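Local coordinates for protein 3-phosphoshikimate 1-carboxyvinyltransferase (Streptomyces sviceus, PDB 7M0O) that probably catalyses transfer of the enolpyruvyl group of phosphoenolpyruvate to the 5-hydroxyl of shikimate-3-phosphate, releasing phosphate, a late step on the route to chorismate, at residues A[15-20]-A[210-215]; A[388-391]-A[397-400]. All blocks are in the same frame, centred on the assembly; numbering follows the deposited sequence.

Contact 1 (A[15-20]-A[210-215]); sequences LFLAAA and GGYRAT
Leu17 and Tyr212 share a first torsion: CG of Leu17 is anti to its carbonyl carbon (chi1 -66°), and so is CG of Tyr212 (chi1 -65°), which directs the two side chains at each other; the second torsion of Leu17, near anti for CD1, leaves CD2 as the branch over the ring. This pairs the C-terminal part of helix 8-20 with the connection that leaves strand 204-207 of one four-stranded sheet and enters strand 216-218 of another, within one lobe of the two-domain, inside-out alpha/beta barrel fold of the EPSP synthase family. The core is a CH-pi contact: CD2 of Leu17 lies 3.5 Å from the ring centroid of Tyr212, 19° off the ring normal. The methyl is displaced toward one side of that face, and its distance to Tyr212 CE1 is 3.4 Å. Ala20 reaches the same ring obliquely, its CB 4.1 Å from Tyr212 CD2, so residues three apart, on the same side of the helix, both touch this ring. The phenol end is fixed independently, because Tyr212 OH is hydrogen-bonded to the carbonyl of Leu162. Pro165 and Val196 also touch this side chain, which is consistent with its buried position. Upstream on the same helix lie Lys8, Ser9 and Arg13, predicted to bind 3-phosphoshikimate; the side chain of Leu17 is about 5 Å from that of Arg13. One water bridges the two backbones: it donates to Ala20 O at 2.7 Å and accepts from Tyr212 N at 3.0 Å.

Contact 2 (A[388-391]-A[397-400]); sequences GCVR and FHEA
Val390 pushes its side chain into the angle between Phe397 and His398, the first two residues of helix 397-406. The tightly packed part is the buried side, where Val369 and Met370 of helix 366-375 pack against Val390 and Met370 also touches Phe397. Here the CA-CB bond of Phe397 points toward 388-391, with CB 4.1 Å from Val390 CB. CG anti to the backbone N (chi1 167°) then carries the ring on past the valine, so that CD2 comes to CG1; the two side chains cross at about a right angle. CG1 lies between the two rings, 3.9 Å from His398 NE2 and 4.0 Å from Phe397 CD2, oblique to the phenyl. Toward the rim the contact opens: the imidazole is partly exposed, though CG2 of Val390 touches it obliquely, 3.7 Å from both NE2 and CD2 of His398. It is nevertheless anchored, since His398 NE2 is hydrogen-bonded to Pro387 O. An alanine in place of Val390 would probably leave a gap between Phe397 and the imidazole, depriving both of their methyl partners. Residues 389-391 are 3-10, in keeping with the 3.0 Å bond from Arg391 N to Gly388 O; Lys392, predicted to bind phosphoenolpyruvate, follows next in sequence. The result is a short 3-10 turn folded back against the following helix, beside the probable substrate site of an EPSP synthase.

From the N terminus, helix 8-20 supplies the first half of contact 1. The chain then runs through 189 residues, including several sheets and helices, before 210-215 returns to that helix and closes a very long loop. Contact 2 opens only after strand 383-384 and closes across just five intervening residues. The two are therefore in series and neither enclose nor cross one another. The centres of contact 1 and contact 2 are about 33 Å apart, on opposite sides of the chain's centre. This separation fits the two-lobed family fold: contact 1 ties helix 8-20 to the connection between strands 204-207 and 216-218 in one lobe; contact 2 ties the 3-10 turn to the start of helix 397-406 in the other.

Contact 1 (A[15-20]-A[210-215])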
loop_
_atom_site.group_PDB
_atom_site.type_symbol
_atom_site.label_atom_id
_atom_site.label_comp_id
_atom_site.label_asym_id
_atom_site.label_seq_id
_atom_site.Cartn_x
_atom_site.Cartn_y
_atom_site.Cartn_z
ATOM N N LEU A 15 -12.221 1.585 -3.104
ATOM C CA LEU A 15 -13.461 0.802 -3.157
ATOM C C LEU A 15 -14.484 1.324 -2.155
ATOM O O LEU A 15 -15.684 1.398 -2.458
ATOM C CB LEU A 15 -13.170 -0.676 -2.882
ATOM C CG LEU A 15 -12.540 -1.463 -4.019
ATOM C CD1 LEU A 15 -12.092 -2.837 -3.544
ATOM C CD2 LEU A 15 -13.530 -1.598 -5.130
ATOM N N PHE A 16 -14.028 1.665 -0.948
ATOM C CA PHE A 16 -14.909 2.282 0.040
ATOM C C PHE A 16 -15.494 3.580 -0.492
ATOM O O PHE A 16 -16.706 3.811 -0.413
ATOM C CB PHE A 16 -14.131 2.525 1.338
ATOM C CG PHE A 16 -14.974 3.049 2.483
ATOM C CD1 PHE A 16 -15.505 4.342 2.448
ATOM C CD2 PHE A 16 -15.207 2.270 3.611
ATOM C CE1 PHE A 16 -16.276 4.844 3.502
ATOM C CE2 PHE A 16 -15.979 2.768 4.681
ATOM C CZ PHE A 16 -16.505 4.053 4.620
ATOM N N LEU A 17 -14.631 4.467 -0.990
ATOM C CA LEU A 17 -15.089 5.765 -1.477
ATOM C C LEU A 17 -16.059 5.612 -2.649
ATOM O O LEU A 17 -17.071 6.331 -2.723
ATOM C CB LEU A 17 -13.876 6.612 -1.857
ATOM C CG LEU A 17 -13.021 6.977 -0.639
ATOM C CD1 LEU A 17 -11.608 7.397 -1.017
ATOM C CD2 LEU A 17 -13.707 8.113 0.115
ATOM N N ALA A 18 -15.774 4.673 -3.569
ATOM C CA ALA A 18 -16.667 4.439 -4.704
ATOM C C ALA A 18 -18.036 3.963 -4.238
ATOM O O ALA A 18 -19.059 4.330 -4.822
ATOM C CB ALA A 18 -16.063 3.418 -5.673
ATOM N N ALA A 19 -18.069 3.116 -3.207
ATOM C CA ALA A 19 -19.336 2.648 -2.662
ATOM C C ALA A 19 -20.124 3.766 -1.994
ATOM O O ALA A 19 -21.360 3.775 -2.055
ATOM C CB ALA A 19 -19.075 1.530 -1.657
ATOM N N ALA A 20 -19.441 4.688 -1.310
ATOM C CA ALA A 20 -20.120 5.618 -0.414
ATOM C C ALA A 20 -20.483 6.945 -1.076
ATOM O O ALA A 20 -21.304 7.686 -0.525
ATOM C CB ALA A 20 -19.252 5.881 0.827
ATOM N N GLY A 210 -21.755 15.493 5.130
ATOM C CA GLY A 210 -22.178 15.884 3.800
ATOM C C GLY A 210 -21.817 14.934 2.683
ATOM O O GLY A 210 -22.205 15.184 1.535
ATOM N N GLY A 211 -21.083 13.871 2.969
ATOM C CA GLY A 211 -20.830 12.842 1.986
ATOM C C GLY A 211 -19.690 13.150 1.034
ATOM O O GLY A 211 -18.936 14.126 1.166
ATOM N N TYR A 212 -19.591 12.281 0.028
ATOM C CA TYR A 212 -18.563 12.310 -0.998
ATOM C C TYR A 212 -19.163 12.597 -2.368
ATOM O O TYR A 212 -20.350 12.368 -2.605
ATOM C CB TYR A 212 -17.815 10.970 -1.066
ATOM C CG TYR A 212 -17.017 10.591 0.159
ATOM C CD1 TYR A 212 -15.815 11.213 0.449
ATOM C CD2 TYR A 212 -17.457 9.582 1.013
ATOM C CE1 TYR A 212 -15.079 10.848 1.573
ATOM C CE2 TYR A 212 -16.726 9.205 2.121
ATOM C CZ TYR A 212 -15.547 9.843 2.402
ATOM O OH TYR A 212 -14.825 9.450 3.517
ATOM N N ARG A 213 -18.305 13.063 -3.284
ATOM C CA ARG A 213 -18.660 13.312 -4.678
ATOM C C ARG A 213 -17.972 12.273 -5.558
ATOM O O ARG A 213 -16.737 12.194 -5.561
ATOM C CB ARG A 213 -18.226 14.715 -5.106
ATOM C CG ARG A 213 -19.329 15.775 -5.058
ATOM C CD ARG A 213 -19.911 15.939 -3.660
ATOM N NE ARG A 213 -18.872 15.944 -2.628
ATOM C CZ ARG A 213 -19.079 16.251 -1.349
ATOM N NH1 ARG A 213 -20.291 16.599 -0.924
ATOM N NH2 ARG A 213 -18.065 16.218 -0.492
ATOM N N ALA A 214 -18.756 11.510 -6.323
ATOM C CA ALA A 214 -18.193 10.491 -7.199
ATOM C C ALA A 214 -17.280 11.127 -8.238
ATOM O O ALA A 214 -17.439 12.297 -8.611
ATOM C CB ALA A 214 -19.290 9.707 -7.913
ATOM N N THR A 215 -16.344 10.329 -8.736
ATOM C CA THR A 215 -15.375 10.809 -9.709
ATOM C C THR A 215 -14.803 9.615 -10.471
ATOM O O THR A 215 -15.159 8.460 -10.223
ATOM C CB THR A 215 -14.282 11.628 -9.007
ATOM O OG1 THR A 215 -13.498 12.325 -9.981
ATOM C CG2 THR A 215 -13.381 10.719 -8.175
HETATM O O HOH W 1 -21.702 10.181 0.348
#

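Contact 2 (A[388-391]-A[397-400])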
loop_
_atom_site.group_PDB
_atom_site.type_symbol
_atom_site.label_atom_id
_atom_site.label_comp_id
_atom_site.label_asym_id
_atom_site.label_seq_id
_atom_site.Cartn_x
_atom_site.Cartn_y
_atom_site.Cartn_z
ATOM N N GLY A 388 9.902 -17.597 -2.964
ATOM C CA GLY A 388 8.483 -17.385 -2.865
ATOM C C GLY A 388 8.067 -16.246 -1.958
ATOM O O GLY A 388 6.891 -15.868 -1.968
ATOM N N CYS A 389 8.988 -15.684 -1.175
ATOM C CA CYS A 389 8.537 -14.661 -0.237
ATOM C C CYS A 389 8.121 -13.364 -0.931
ATOM O O CYS A 389 7.439 -12.544 -0.306
ATOM C CB CYS A 389 9.610 -14.403 0.822
ATOM S SG CYS A 389 11.108 -13.573 0.265
ATOM N N VAL A 390 8.464 -13.186 -2.213
ATOM C CA VAL A 390 7.968 -12.051 -2.991
ATOM C C VAL A 390 6.447 -12.008 -3.016
ATOM O O VAL A 390 5.864 -10.948 -3.257
ATOM C CB VAL A 390 8.502 -12.067 -4.442
ATOM C CG1 VAL A 390 10.011 -12.014 -4.484
ATOM C CG2 VAL A 390 7.963 -13.286 -5.220
ATOM N N ARG A 391 5.787 -13.142 -2.749
ATOM C CA ARG A 391 4.332 -13.176 -2.780
ATOM C C ARG A 391 3.714 -12.306 -1.697
ATOM O O ARG A 391 2.520 -11.996 -1.779
ATOM C CB ARG A 391 3.854 -14.624 -2.659
ATOM C CG ARG A 391 4.306 -15.472 -3.842
ATOM C CD ARG A 391 3.587 -16.804 -3.903
ATOM N NE ARG A 391 3.911 -17.664 -2.780
ATOM C CZ ARG A 391 2.999 -18.287 -2.044
ATOM N NH1 ARG A 391 1.711 -18.133 -2.319
ATOM N NH2 ARG A 391 3.374 -19.060 -1.036
ATOM N N PHE A 397 5.968 -11.417 -9.300
ATOM C CA PHE A 397 7.201 -10.645 -9.480
ATOM C C PHE A 397 8.199 -11.356 -10.388
ATOM O O PHE A 397 8.846 -10.727 -11.235
ATOM C CB PHE A 397 7.882 -10.347 -8.140
ATOM C CG PHE A 397 9.293 -9.835 -8.308
ATOM C CD1 PHE A 397 9.531 -8.501 -8.602
ATOM C CD2 PHE A 397 10.385 -10.707 -8.250
ATOM C CE1 PHE A 397 10.850 -8.021 -8.766
ATOM C CE2 PHE A 397 11.682 -10.250 -8.440
ATOM C CZ PHE A 397 11.915 -8.904 -8.695
ATOM N N HIS A 398 8.399 -12.657 -10.177
ATOM C CA HIS A 398 9.442 -13.333 -10.942
ATOM C C HIS A 398 9.103 -13.391 -12.421
ATOM O O HIS A 398 10.009 -13.356 -13.257
ATOM C CB HIS A 398 9.667 -14.738 -10.402
ATOM C CG HIS A 398 10.276 -14.760 -9.040
ATOM N ND1 HIS A 398 11.574 -14.360 -8.796
ATOM C CD2 HIS A 398 9.761 -15.123 -7.844
ATOM C CE1 HIS A 398 11.835 -14.491 -7.506
ATOM N NE2 HIS A 398 10.754 -14.958 -6.908
ATOM N N GLU A 399 7.811 -13.459 -12.757
ATOM C CA GLU A 399 7.399 -13.438 -14.157
ATOM C C GLU A 399 7.637 -12.065 -14.771
ATOM O O GLU A 399 8.235 -11.949 -15.850
ATOM C CB GLU A 399 5.926 -13.832 -14.274
ATOM C CG GLU A 399 5.631 -15.209 -13.737
ATOM C CD GLU A 399 4.211 -15.354 -13.198
ATOM O OE1 GLU A 399 3.358 -14.475 -13.460
ATOM O OE2 GLU A 399 3.954 -16.363 -12.517
ATOM N N ALA A 400 7.197 -11.015 -14.073
ATOM C CA ALA A 400 7.363 -9.649 -14.566
ATOM C C ALA A 400 8.831 -9.291 -14.743
ATOM O O ALA A 400 9.200 -8.631 -15.717
ATOM C CB ALA A 400 6.705 -8.658 -13.612
#